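Local coordinates for AAR187Cp (Eremothecium gossypii, PDB 3ZIL), which probably regulates the establishment of sister-chromatid cohesion by acting on cohesin, the modelled chain being its all-helical Wap1 domain, at residues A[111-116]-A[153-158]; A[167-172]-A[205-210]; A[227-232]-A[278-283]; A[351-356]-A[373-378]. One frame throughout, in Å; residues are numbered along the deposited sequence.

Contact 1 of 4, residues A[111-116]-A[153-158]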
loop_
_atom_site.group_PDB
_atom_site.type_symbol
_atom_site.label_atom_id
_atom_site.label_comp_id
_atom_site.label_asym_id
_atom_site.label_seq_id
_atom_site.Cartn_x
_atom_site.Cartn_y
_atom_site.Cartn_z
ATOM N N PHE A 111 -13.633 -12.565 5.094
ATOM C CA PHE A 111 -14.333 -11.659 6.050
ATOM C C PHE A 111 -13.629 -10.306 5.977
ATOM O O PHE A 111 -14.210 -9.321 5.607
ATOM C CB PHE A 111 -14.208 -12.230 7.504
ATOM C CG PHE A 111 -14.786 -11.348 8.594
ATOM C CD1 PHE A 111 -16.112 -10.910 8.535
ATOM C CD2 PHE A 111 -14.028 -11.046 9.730
ATOM C CE1 PHE A 111 -16.635 -10.113 9.531
ATOM C CE2 PHE A 111 -14.535 -10.240 10.752
ATOM C CZ PHE A 111 -15.864 -9.780 10.652
ATOM N N ILE A 112 -12.357 -10.302 6.339
ATOM C CA ILE A 112 -11.616 -9.057 6.465
ATOM C C ILE A 112 -11.501 -8.369 5.088
ATOM O O ILE A 112 -11.785 -7.190 5.001
ATOM C CB ILE A 112 -10.223 -9.302 7.067
ATOM C CG1 ILE A 112 -10.319 -9.640 8.567
ATOM C CG2 ILE A 112 -9.269 -8.128 6.850
ATOM C CD1 ILE A 112 -10.786 -8.506 9.510
ATOM N N LEU A 113 -11.032 -9.079 4.051
ATOM C CA LEU A 113 -10.830 -8.450 2.710
ATOM C C LEU A 113 -12.146 -7.897 2.173
ATOM O O LEU A 113 -12.215 -6.739 1.792
ATOM C CB LEU A 113 -10.137 -9.420 1.690
ATOM C CG LEU A 113 -10.193 -9.107 0.171
ATOM C CD1 LEU A 113 -9.631 -7.712 -0.146
ATOM C CD2 LEU A 113 -9.504 -10.171 -0.700
ATOM N N PRO A 114 -13.236 -8.693 2.239
ATOM C CA PRO A 114 -14.527 -8.107 1.833
ATOM C C PRO A 114 -14.915 -6.887 2.579
ATOM O O PRO A 114 -15.393 -5.896 1.961
ATOM C CB PRO A 114 -15.543 -9.238 2.152
ATOM C CG PRO A 114 -14.780 -10.446 1.839
ATOM C CD PRO A 114 -13.374 -10.153 2.418
ATOM N N LEU A 115 -14.828 -6.922 3.906
ATOM C CA LEU A 115 -15.142 -5.732 4.643
ATOM C C LEU A 115 -14.206 -4.577 4.243
ATOM O O LEU A 115 -14.661 -3.404 4.058
ATOM C CB LEU A 115 -14.964 -5.966 6.121
ATOM C CG LEU A 115 -15.968 -6.814 6.911
ATOM C CD1 LEU A 115 -15.440 -6.867 8.361
ATOM C CD2 LEU A 115 -17.286 -6.131 6.698
ATOM N N ALA A 116 -12.919 -4.857 4.139
ATOM C CA ALA A 116 -11.930 -3.750 3.794
ATOM C C ALA A 116 -12.209 -2.953 2.515
ATOM O O ALA A 116 -11.742 -1.781 2.378
ATOM C CB ALA A 116 -10.520 -4.288 3.729
ATOM N N TYR A 153 -7.695 -1.159 8.966
ATOM C CA TYR A 153 -6.910 -0.942 10.185
ATOM C C TYR A 153 -6.564 -2.247 10.918
ATOM O O TYR A 153 -5.445 -2.460 11.257
ATOM C CB TYR A 153 -7.642 -0.001 11.151
ATOM C CG TYR A 153 -6.828 0.323 12.373
ATOM C CD1 TYR A 153 -5.801 1.294 12.314
ATOM C CD2 TYR A 153 -7.048 -0.354 13.567
ATOM C CE1 TYR A 153 -5.056 1.606 13.423
ATOM C CE2 TYR A 153 -6.285 -0.073 14.664
ATOM C CZ TYR A 153 -5.309 0.909 14.587
ATOM O OH TYR A 153 -4.559 1.137 15.723
ATOM N N ILE A 154 -7.557 -3.115 11.165
ATOM C CA ILE A 154 -7.288 -4.345 11.814
ATOM C C ILE A 154 -6.263 -5.147 11.026
ATOM O O ILE A 154 -5.328 -5.729 11.617
ATOM C CB ILE A 154 -8.573 -5.211 11.982
ATOM C CG1 ILE A 154 -9.587 -4.473 12.832
ATOM C CG2 ILE A 154 -8.165 -6.604 12.496
ATOM C CD1 ILE A 154 -9.007 -4.250 14.264
ATOM N N TRP A 155 -6.505 -5.257 9.715
ATOM C CA TRP A 155 -5.711 -6.066 8.825
ATOM C C TRP A 155 -4.281 -5.605 8.822
ATOM O O TRP A 155 -3.366 -6.426 8.937
ATOM C CB TRP A 155 -6.302 -5.908 7.405
ATOM C CG TRP A 155 -5.665 -6.802 6.353
ATOM C CD1 TRP A 155 -4.519 -7.645 6.467
ATOM C CD2 TRP A 155 -6.089 -6.918 4.956
ATOM N NE1 TRP A 155 -4.228 -8.249 5.263
ATOM C CE2 TRP A 155 -5.112 -7.812 4.295
ATOM C CE3 TRP A 155 -7.109 -6.324 4.189
ATOM C CZ2 TRP A 155 -5.259 -8.176 2.987
ATOM C CZ3 TRP A 155 -7.227 -6.668 2.854
ATOM C CH2 TRP A 155 -6.325 -7.598 2.269
ATOM N N ALA A 156 -4.050 -4.292 8.761
ATOM C CA ALA A 156 -2.676 -3.813 8.642
ATOM C C ALA A 156 -2.074 -3.819 10.055
ATOM O O ALA A 156 -0.861 -3.900 10.194
ATOM C CB ALA A 156 -2.631 -2.432 8.158
ATOM N N THR A 157 -2.893 -3.798 11.089
ATOM C CA THR A 157 -2.263 -3.571 12.447
ATOM C C THR A 157 -1.918 -4.909 13.111
ATOM O O THR A 157 -0.912 -5.043 13.788
ATOM C CB THR A 157 -3.160 -2.729 13.389
ATOM O OG1 THR A 157 -3.444 -1.480 12.779
ATOM C CG2 THR A 157 -2.515 -2.485 14.835
ATOM N N TYR A 158 -2.794 -5.877 12.960
ATOM C CA TYR A 158 -2.702 -7.164 13.671
ATOM C C TYR A 158 -2.436 -8.296 12.698
ATOM O O TYR A 158 -2.025 -9.340 13.098
ATOM C CB TYR A 158 -4.047 -7.429 14.410
ATOM C CG TYR A 158 -4.319 -6.366 15.448
ATOM C CD1 TYR A 158 -3.519 -6.250 16.574
ATOM C CD2 TYR A 158 -5.366 -5.407 15.253
ATOM C CE1 TYR A 158 -3.742 -5.193 17.522
ATOM C CE2 TYR A 158 -5.549 -4.357 16.142
ATOM C CZ TYR A 158 -4.774 -4.293 17.312
ATOM O OH TYR A 158 -5.025 -3.250 18.206
#

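Contact 2 of 4, residues A[167-172]-A[205-210]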
loop_
_atom_site.group_PDB
_atom_site.type_symbol
_atom_site.label_atom_id
_atom_site.label_comp_id
_atom_site.label_asym_id
_atom_site.label_seq_id
_atom_site.Cartn_x
_atom_site.Cartn_y
_atom_site.Cartn_z
ATOM N N GLY A 167 -6.715 -12.495 -4.147
ATOM C CA GLY A 167 -7.676 -11.512 -4.698
ATOM C C GLY A 167 -7.500 -10.120 -4.055
ATOM O O GLY A 167 -8.125 -9.156 -4.505
ATOM N N ALA A 168 -6.585 -10.017 -3.081
ATOM C CA ALA A 168 -6.332 -8.758 -2.269
ATOM C C ALA A 168 -5.755 -7.639 -3.099
ATOM O O ALA A 168 -6.160 -6.452 -3.025
ATOM C CB ALA A 168 -5.383 -9.071 -1.100
ATOM N N VAL A 169 -4.767 -7.992 -3.907
ATOM C CA VAL A 169 -4.024 -6.909 -4.623
ATOM C C VAL A 169 -4.951 -6.151 -5.675
ATOM O O VAL A 169 -5.063 -4.916 -5.664
ATOM C CB VAL A 169 -2.725 -7.481 -5.206
ATOM C CG1 VAL A 169 -2.044 -6.507 -6.200
ATOM C CG2 VAL A 169 -1.757 -7.879 -4.082
ATOM N N PRO A 170 -5.682 -6.886 -6.512
ATOM C CA PRO A 170 -6.570 -6.114 -7.391
ATOM C C PRO A 170 -7.744 -5.489 -6.633
ATOM O O PRO A 170 -8.201 -4.437 -7.060
ATOM C CB PRO A 170 -7.153 -7.168 -8.380
ATOM C CG PRO A 170 -6.578 -8.498 -8.031
ATOM C CD PRO A 170 -5.626 -8.332 -6.844
ATOM N N ALA A 171 -8.275 -6.129 -5.572
ATOM C CA ALA A 171 -9.447 -5.572 -4.911
ATOM C C ALA A 171 -9.031 -4.265 -4.193
ATOM O O ALA A 171 -9.773 -3.281 -4.178
ATOM C CB ALA A 171 -10.092 -6.550 -3.924
ATOM N N LEU A 172 -7.824 -4.231 -3.651
ATOM C CA LEU A 172 -7.392 -2.982 -2.991
ATOM C C LEU A 172 -7.163 -1.827 -3.987
ATOM O O LEU A 172 -7.385 -0.624 -3.665
ATOM C CB LEU A 172 -6.196 -3.225 -2.153
ATOM C CG LEU A 172 -6.453 -4.024 -0.868
ATOM C CD1 LEU A 172 -5.141 -4.629 -0.383
ATOM C CD2 LEU A 172 -7.159 -3.170 0.256
ATOM N N GLU A 205 -1.478 -12.442 -13.137
ATOM C CA GLU A 205 -2.630 -11.834 -13.773
ATOM C C GLU A 205 -3.288 -10.847 -12.799
ATOM O O GLU A 205 -3.776 -9.796 -13.216
ATOM C CB GLU A 205 -3.643 -12.857 -14.320
ATOM C CG GLU A 205 -3.037 -13.572 -15.514
ATOM C CD GLU A 205 -3.994 -14.469 -16.217
ATOM O OE1 GLU A 205 -5.184 -14.493 -15.811
ATOM O OE2 GLU A 205 -3.532 -15.175 -17.137
ATOM N N GLU A 206 -3.322 -11.195 -11.536
ATOM C CA GLU A 206 -3.865 -10.233 -10.502
ATOM C C GLU A 206 -3.015 -8.968 -10.454
ATOM O O GLU A 206 -3.543 -7.842 -10.428
ATOM C CB GLU A 206 -3.837 -10.854 -9.115
ATOM C CG GLU A 206 -4.980 -11.845 -8.846
ATOM C CD GLU A 206 -4.990 -12.291 -7.373
ATOM O OE1 GLU A 206 -4.970 -11.465 -6.422
ATOM O OE2 GLU A 206 -4.948 -13.498 -7.150
ATOM N N TYR A 207 -1.690 -9.161 -10.488
ATOM C CA TYR A 207 -0.757 -8.024 -10.509
ATOM C C TYR A 207 -0.952 -7.126 -11.756
ATOM O O TYR A 207 -0.961 -5.902 -11.615
ATOM C CB TYR A 207 0.730 -8.359 -10.263
ATOM C CG TYR A 207 1.004 -9.161 -9.019
ATOM C CD1 TYR A 207 0.018 -9.342 -8.020
ATOM C CD2 TYR A 207 2.241 -9.773 -8.830
ATOM C CE1 TYR A 207 0.295 -10.125 -6.887
ATOM C CE2 TYR A 207 2.491 -10.588 -7.701
ATOM C CZ TYR A 207 1.528 -10.751 -6.735
ATOM O OH TYR A 207 1.789 -11.535 -5.594
ATOM N N ALA A 208 -1.106 -7.737 -12.935
ATOM C CA ALA A 208 -1.481 -7.023 -14.146
ATOM C C ALA A 208 -2.723 -6.154 -13.978
ATOM O O ALA A 208 -2.662 -4.948 -14.273
ATOM C CB ALA A 208 -1.569 -7.954 -15.367
ATOM N N GLN A 209 -3.832 -6.761 -13.461
ATOM C CA GLN A 209 -5.058 -6.021 -13.172
ATOM C C GLN A 209 -4.874 -4.850 -12.300
ATOM O O GLN A 209 -5.374 -3.740 -12.623
ATOM C CB GLN A 209 -6.129 -6.939 -12.472
ATOM C CG GLN A 209 -6.500 -8.107 -13.351
ATOM C CD GLN A 209 -7.461 -9.055 -12.681
ATOM O OE1 GLN A 209 -8.377 -8.621 -11.955
ATOM N NE2 GLN A 209 -7.226 -10.366 -12.854
ATOM N N ALA A 210 -4.200 -5.067 -11.160
ATOM C CA ALA A 210 -3.980 -4.025 -10.191
ATOM C C ALA A 210 -3.124 -2.903 -10.817
ATOM O O ALA A 210 -3.354 -1.694 -10.577
ATOM C CB ALA A 210 -3.237 -4.601 -8.941
#

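Contact 3 of 4, residues A[227-232]-A[278-283]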
loop_
_atom_site.group_PDB
_atom_site.type_symbol
_atom_site.label_atom_id
_atom_site.label_comp_id
_atom_site.label_asym_id
_atom_site.label_seq_id
_atom_site.Cartn_x
_atom_site.Cartn_y
_atom_site.Cartn_z
ATOM N N VAL A 227 0.983 4.992 -3.473
ATOM C CA VAL A 227 0.625 4.479 -4.777
ATOM C C VAL A 227 1.863 4.203 -5.606
ATOM O O VAL A 227 1.967 3.150 -6.267
ATOM C CB VAL A 227 -0.281 5.518 -5.536
ATOM C CG1 VAL A 227 -0.443 4.957 -6.953
ATOM C CG2 VAL A 227 -1.685 5.638 -4.833
ATOM N N LEU A 228 2.853 5.097 -5.542
ATOM C CA LEU A 228 4.059 4.878 -6.312
ATOM C C LEU A 228 4.762 3.597 -5.850
ATOM O O LEU A 228 5.300 2.901 -6.698
ATOM C CB LEU A 228 5.050 6.085 -6.193
ATOM C CG LEU A 228 4.569 7.362 -6.958
ATOM C CD1 LEU A 228 5.250 8.620 -6.391
ATOM C CD2 LEU A 228 4.745 7.259 -8.436
ATOM N N LYS A 229 4.854 3.347 -4.527
ATOM C CA LYS A 229 5.477 2.120 -4.085
ATOM C C LYS A 229 4.730 0.900 -4.571
ATOM O O LYS A 229 5.382 -0.080 -4.970
ATOM C CB LYS A 229 5.609 2.049 -2.558
ATOM C CG LYS A 229 6.609 3.110 -2.044
ATOM C CD LYS A 229 6.518 3.170 -0.500
ATOM C CE LYS A 229 7.162 4.435 0.058
ATOM N NZ LYS A 229 7.804 4.204 1.380
ATOM N N CYS A 230 3.385 0.940 -4.559
ATOM C CA CYS A 230 2.719 -0.199 -5.175
ATOM C C CYS A 230 3.129 -0.353 -6.635
ATOM O O CYS A 230 3.408 -1.493 -7.072
ATOM C CB CYS A 230 1.193 -0.090 -5.074
ATOM S SG CYS A 230 0.682 -0.044 -3.315
ATOM N N LEU A 231 3.154 0.753 -7.382
ATOM C CA LEU A 231 3.435 0.702 -8.830
ATOM C C LEU A 231 4.855 0.167 -9.064
ATOM O O LEU A 231 5.103 -0.675 -9.982
ATOM C CB LEU A 231 3.257 2.051 -9.532
ATOM C CG LEU A 231 1.838 2.540 -9.791
ATOM C CD1 LEU A 231 1.745 4.044 -9.997
ATOM C CD2 LEU A 231 1.113 1.742 -10.944
ATOM N N ILE A 232 5.782 0.612 -8.233
ATOM C CA ILE A 232 7.172 0.099 -8.363
ATOM C C ILE A 232 7.185 -1.457 -8.112
ATOM O O ILE A 232 7.623 -2.254 -8.978
ATOM C CB ILE A 232 8.103 0.808 -7.361
ATOM C CG1 ILE A 232 8.338 2.242 -7.796
ATOM C CG2 ILE A 232 9.353 -0.013 -7.157
ATOM C CD1 ILE A 232 8.963 3.086 -6.718
ATOM N N LEU A 278 10.639 12.459 -6.012
ATOM C CA LEU A 278 11.329 12.345 -7.249
ATOM C C LEU A 278 12.015 11.002 -7.299
ATOM O O LEU A 278 12.061 10.380 -8.373
ATOM C CB LEU A 278 12.410 13.430 -7.386
ATOM C CG LEU A 278 11.942 14.812 -7.758
ATOM C CD1 LEU A 278 13.193 15.679 -7.621
ATOM C CD2 LEU A 278 11.429 14.883 -9.203
ATOM N N ILE A 279 12.601 10.564 -6.165
ATOM C CA ILE A 279 13.287 9.254 -6.196
ATOM C C ILE A 279 12.277 8.152 -6.558
ATOM O O ILE A 279 12.547 7.248 -7.356
ATOM C CB ILE A 279 13.962 8.933 -4.838
ATOM C CG1 ILE A 279 15.249 9.824 -4.621
ATOM C CG2 ILE A 279 14.294 7.420 -4.762
ATOM C CD1 ILE A 279 15.803 9.792 -3.176
ATOM N N LEU A 280 11.095 8.175 -5.936
ATOM C CA LEU A 280 10.124 7.125 -6.237
ATOM C C LEU A 280 9.567 7.214 -7.728
ATOM O O LEU A 280 9.439 6.166 -8.419
ATOM C CB LEU A 280 8.938 7.164 -5.202
ATOM C CG LEU A 280 9.302 6.801 -3.777
ATOM C CD1 LEU A 280 8.144 7.199 -2.850
ATOM C CD2 LEU A 280 9.549 5.287 -3.688
ATOM N N GLN A 281 9.241 8.432 -8.223
ATOM C CA GLN A 281 8.889 8.536 -9.628
ATOM C C GLN A 281 10.008 8.077 -10.582
ATOM O O GLN A 281 9.735 7.410 -11.582
ATOM C CB GLN A 281 8.488 9.978 -9.990
ATOM C CG GLN A 281 7.355 10.513 -9.113
ATOM C CD GLN A 281 6.852 11.937 -9.499
ATOM O OE1 GLN A 281 7.583 12.761 -10.017
ATOM N NE2 GLN A 281 5.581 12.183 -9.252
ATOM N N LEU A 282 11.273 8.419 -10.274
ATOM C CA LEU A 282 12.384 7.935 -11.126
ATOM C C LEU A 282 12.560 6.401 -10.999
ATOM O O LEU A 282 12.796 5.740 -11.967
ATOM C CB LEU A 282 13.704 8.650 -10.773
ATOM C CG LEU A 282 13.720 10.115 -11.243
ATOM C CD1 LEU A 282 14.690 11.011 -10.451
ATOM C CD2 LEU A 282 14.004 10.248 -12.759
ATOM N N GLY A 283 12.438 5.873 -9.795
ATOM C CA GLY A 283 12.499 4.432 -9.580
ATOM C C GLY A 283 11.389 3.807 -10.415
ATOM O O GLY A 283 11.604 2.774 -11.064
#

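Contact 4 of 4, residues A[351-356]-A[373-378]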
loop_
_atom_site.group_PDB
_atom_site.type_symbol
_atom_site.label_atom_id
_atom_site.label_comp_id
_atom_site.label_asym_id
_atom_site.label_seq_id
_atom_site.Cartn_x
_atom_site.Cartn_y
_atom_site.Cartn_z
ATOM N N SER A 351 30.785 8.393 -17.358
ATOM C CA SER A 351 31.630 8.581 -16.191
ATOM C C SER A 351 30.863 8.777 -14.870
ATOM O O SER A 351 31.246 8.289 -13.843
ATOM C CB SER A 351 32.571 9.747 -16.509
ATOM O OG SER A 351 33.285 10.063 -15.382
ATOM N N GLU A 352 29.765 9.495 -14.906
ATOM C CA GLU A 352 28.939 9.680 -13.710
ATOM C C GLU A 352 28.179 8.358 -13.409
ATOM O O GLU A 352 28.056 7.958 -12.261
ATOM C CB GLU A 352 27.979 10.843 -13.898
ATOM C CG GLU A 352 28.634 12.235 -13.915
ATOM C CD GLU A 352 29.391 12.618 -12.633
ATOM O OE1 GLU A 352 29.048 12.167 -11.530
ATOM O OE2 GLU A 352 30.349 13.417 -12.716
ATOM N N LEU A 353 27.807 7.639 -14.452
ATOM C CA LEU A 353 27.143 6.347 -14.311
ATOM C C LEU A 353 28.057 5.311 -13.675
ATOM O O LEU A 353 27.620 4.547 -12.788
ATOM C CB LEU A 353 26.516 5.910 -15.642
ATOM C CG LEU A 353 25.233 6.654 -16.060
ATOM C CD1 LEU A 353 24.613 6.115 -17.369
ATOM C CD2 LEU A 353 24.194 6.684 -14.945
ATOM N N GLU A 354 29.360 5.326 -14.046
ATOM C CA GLU A 354 30.325 4.379 -13.457
ATOM C C GLU A 354 30.559 4.641 -11.971
ATOM O O GLU A 354 30.687 3.716 -11.178
ATOM C CB GLU A 354 31.720 4.463 -14.149
ATOM C CG GLU A 354 31.815 3.775 -15.479
ATOM C CD GLU A 354 33.044 4.185 -16.270
ATOM O OE1 GLU A 354 33.773 5.140 -15.872
ATOM O OE2 GLU A 354 33.248 3.587 -17.341
ATOM N N ALA A 355 30.672 5.904 -11.597
ATOM C CA ALA A 355 30.756 6.244 -10.202
ATOM C C ALA A 355 29.474 5.807 -9.400
ATOM O O ALA A 355 29.550 5.393 -8.257
ATOM C CB ALA A 355 30.945 7.763 -10.068
ATOM N N PHE A 356 28.305 6.019 -9.966
ATOM C CA PHE A 356 27.004 5.589 -9.329
ATOM C C PHE A 356 26.986 4.075 -9.151
ATOM O O PHE A 356 26.554 3.569 -8.092
ATOM C CB PHE A 356 25.877 6.083 -10.256
ATOM C CG PHE A 356 24.451 5.871 -9.743
ATOM C CD1 PHE A 356 24.144 5.810 -8.373
ATOM C CD2 PHE A 356 23.397 5.835 -10.670
ATOM C CE1 PHE A 356 22.821 5.667 -7.946
ATOM C CE2 PHE A 356 22.059 5.668 -10.243
ATOM C CZ PHE A 356 21.788 5.600 -8.891
ATOM N N ARG A 373 24.215 -2.580 -17.833
ATOM C CA ARG A 373 23.505 -2.770 -19.081
ATOM C C ARG A 373 23.575 -1.536 -19.988
ATOM O O ARG A 373 23.909 -1.672 -21.177
ATOM C CB ARG A 373 22.043 -3.210 -18.791
ATOM C CG ARG A 373 21.104 -3.233 -19.983
ATOM C CD ARG A 373 21.725 -4.037 -21.121
ATOM N NE ARG A 373 20.760 -4.735 -21.958
ATOM C CZ ARG A 373 20.972 -5.935 -22.496
ATOM N NH1 ARG A 373 22.100 -6.593 -22.255
ATOM N NH2 ARG A 373 20.044 -6.497 -23.255
ATOM N N VAL A 374 23.314 -0.359 -19.405
ATOM C CA VAL A 374 23.275 0.906 -20.111
ATOM C C VAL A 374 24.695 1.317 -20.516
ATOM O O VAL A 374 24.884 1.808 -21.623
ATOM C CB VAL A 374 22.519 2.018 -19.283
ATOM C CG1 VAL A 374 23.458 3.124 -18.847
ATOM C CG2 VAL A 374 21.414 2.660 -20.113
ATOM N N LEU A 375 25.701 1.079 -19.665
ATOM C CA LEU A 375 27.059 1.474 -19.999
ATOM C C LEU A 375 27.602 0.707 -21.229
ATOM O O LEU A 375 28.607 1.099 -21.826
ATOM C CB LEU A 375 27.979 1.245 -18.835
ATOM C CG LEU A 375 27.820 2.147 -17.637
ATOM C CD1 LEU A 375 28.693 1.603 -16.497
ATOM C CD2 LEU A 375 28.094 3.592 -18.018
ATOM N N GLU A 376 26.947 -0.391 -21.592
ATOM C CA GLU A 376 27.369 -1.139 -22.773
ATOM C C GLU A 376 27.084 -0.377 -24.040
ATOM O O GLU A 376 27.653 -0.673 -25.073
ATOM C CB GLU A 376 26.660 -2.459 -22.827
ATOM C CG GLU A 376 27.127 -3.386 -21.709
ATOM C CD GLU A 376 26.382 -4.685 -21.741
ATOM O OE1 GLU A 376 25.145 -4.663 -21.773
ATOM O OE2 GLU A 376 27.012 -5.730 -21.724
ATOM N N THR A 377 26.209 0.616 -23.963
ATOM C CA THR A 377 25.915 1.425 -25.129
ATOM C C THR A 377 26.638 2.807 -25.113
ATOM O O THR A 377 26.255 3.734 -25.853
ATOM C CB THR A 377 24.391 1.592 -25.322
ATOM O OG1 THR A 377 23.942 2.695 -24.525
ATOM C CG2 THR A 377 23.605 0.309 -24.965
ATOM N N LEU A 378 27.684 2.941 -24.290
ATOM C CA LEU A 378 28.377 4.241 -24.126
ATOM C C LEU A 378 29.881 4.225 -24.446
ATOM O O LEU A 378 30.720 3.765 -23.656
ATOM C CB LEU A 378 28.116 4.856 -22.738
ATOM C CG LEU A 378 26.679 5.037 -22.194
ATOM C CD1 LEU A 378 26.708 5.892 -20.941
ATOM C CD2 LEU A 378 25.687 5.637 -23.169
#

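Contact 1 of 4, residues A[111-116]-A[153-158]
Trp155 reaches from helix 147-158 to three residues of helix 108-116, and its indole carries most of the contact. Ile112 slants across the inner end of the ring system, with CG2 lying 3.7 Å from Trp155 CB and hardly farther from CG, CD2 and CE3. Farther out, Leu113 runs alongside the indole and points the same way, its CD1 4.0 Å from Trp155 CZ3. Ala116 meets the ring at its edge and in its plane, CB being 4.0 Å from Trp155 CE3. The indole gets there because CG stands anti to the backbone N (chi1 -174°). A looser touch, Ile112 CD1 to Ile154 CG2 at 4.4 Å, lies beside it. No hydrogen bond crosses this buried, wholly apolar interface, where the axes of segments 111-116 and 153-158 stay 10.3 Å apart and run at 130°, a spacing wide enough for a large ring. With an alanine here the indole is gone, and Leu113, Ala116 and part of Ile112 would probably face a gap that lets the helices shift. Around this pair, Trp155 also packs on Leu190 of helix 185-193, Leu115 on Ala151 of helix 147-158, and Phe111 and Leu115 on helix 81-93.

Contact 2 of 4, residues A[167-172]-A[205-210]
The N-terminal turn of helix 168-178, with Gly167 at its N-cap, is met by Glu206 from helix 201-215. Glu206 OE1 takes a weak hydrogen bond from Gly167 N, 3.0 Å long but well bent, with an N-H...O angle of 128°. A carboxylate beside the start of a helix is likely to be favoured by the partial positive charge there. Gly167 suits its place: at these backbone angles a CB would press on the preceding carbonyl oxygen. The Glu206 chain is extended beyond CG (chi2 -173°), and on its way to the cap it slants across the ring of Pro170, with CB 3.8 Å from Pro170 CG. Glu206 OE1 ends 3.2 Å from Pro170 CD. As Pro170 sits in the first turn, its missing N-H costs the helix no internal bond. An alanine in place of Glu206 removes the carboxylate, and Gly167 N would probably lose this acceptor and the Pro170 ring the part of its cover given by the longer chain.

Segments 168-172 and 205-210 run almost parallel, at 12° with axes 8.1 Å apart, and helix 185-193 comes between them in sequence, an arrangement in keeping with an alpha-solenoid. The small side chain of Ala210 is consistent with the closeness: Ala210 CB lies 3.5 Å from Val169 CG1. Val169 CG1 also comes obliquely to the Tyr207 ring, 3.9 Å from Tyr207 CD1. Tyr207 OH turns elsewhere, to a hydrogen bond with Val196 N, and the ring also packs on Leu234 of helix 225-235. At the exposed margin, Gln209 OE1 approaches Pro170 CB.

Contact 3 of 4, residues A[227-232]-A[278-283]
Leu280 points from helix 272-289 at helix 225-235 and is met there by Leu228, Lys229 and Ile232, each at its own angle. Ile232 comes in at about a right angle, its CD1 3.8 Å from Leu280 CD2. That CD1 methyl also lies 3.6 Å from Leu280 O, packing on the backbone as well as on the branch. Lys229 slants across Leu280 with the aliphatic part of its chain: Lys229 CG is 4.0 Å from Leu280 CD2, and CE lies near CD1. Leu228 crosses the base of Leu280 obliquely, CD1 to CB at 4.1 Å, and the same Leu228 methyl reaches Gln281 CG at 3.9 Å.

The pattern is that of two helices packed side by side in a helical array, segments 227-232 and 278-283 running in nearly the same direction with a crossing angle of 26° and axes 9.5 Å apart. One turn on from Leu228, Ile232 lies opposite Gly283; a methyl at that glycine would point toward Ile232 CD1 and be crowded by the carbonyl of Ile279. Gln281 starts away from the partner helix, and it is CG that meets Leu228. Though buried, its amide is satisfied at both ends, OE1 bonding Ser258 OG and NE2 bonding Leu222 O. A bound peptide also reaches the pair: apolar side chains from it pack on Lys229 and Ile232, and acidic ones on Ile279 and Leu280. Leu228 and Ile232 both touch Leu284, farther along helix 272-289.

Contact 4 of 4, residues A[351-356]-A[373-378]
Leu353 projects from helix 343-360 toward the last residues of the chain, and its base and its CD1 branch meet different partners. Its CB is 3.7 Å from Leu375 CD2, which rests against the base of the side chain. From there CG stands anti to the carbonyl carbon (chi1 -74°) and leads to CD1, the branch that reaches across. CD1 meets Val374 CG1 at 3.5 Å, the two side chains crossing at about a right angle. The same CD1 is approached by Leu378 CD1 at 4.1 Å, again nearly perpendicular. The first torsion of Val374 lies off the staggered positions (chi1 113°), so the close approach of its CG1 should be read with some caution.

Helices 343-360 and 365-375 follow each other in the chain and run back along one another, making a helical hairpin that closes the C-terminal end of the domain. Leu353 also touches Ile371 within the hairpin, and Ala331 of helix 321-336 outside it. On the exposed side, Glu354 slants past Leu375, with CG 3.9 Å from Leu375 CD1, while its carboxylate turns to a salt bridge with Lys350. A type I beta turn from Leu375 to Leu378, with Leu378 N 3.2 Å from Leu375 O, brings the final leucine back toward Leu353. Val374 O is gripped twice by Thr377, whose N donates at 2.9 Å and whose OG1 donates in the carbonyl plane at 3.2 Å.

In the fold
The four contacts come in series along the chain, each closing before the next opens, as expected of an elongated helical array. Contacts 1 and 2 are neighbours, their centres about 16 Å apart, and they touch: Leu113 and Trp155 pack on the first turn of helix 168-178, which follows helix 147-158. Contact 3 is about 18 Å between centres from contact 2 without touching it, but helices 201-215 and 225-235 are consecutive. Contact 4 lies at the C-terminal end, its centre about 45 Å from that of contact 1. The contacts thus join successive parts of the Wap1 domain, giving an extended body consistent with a protein that engages large cohesin assemblies.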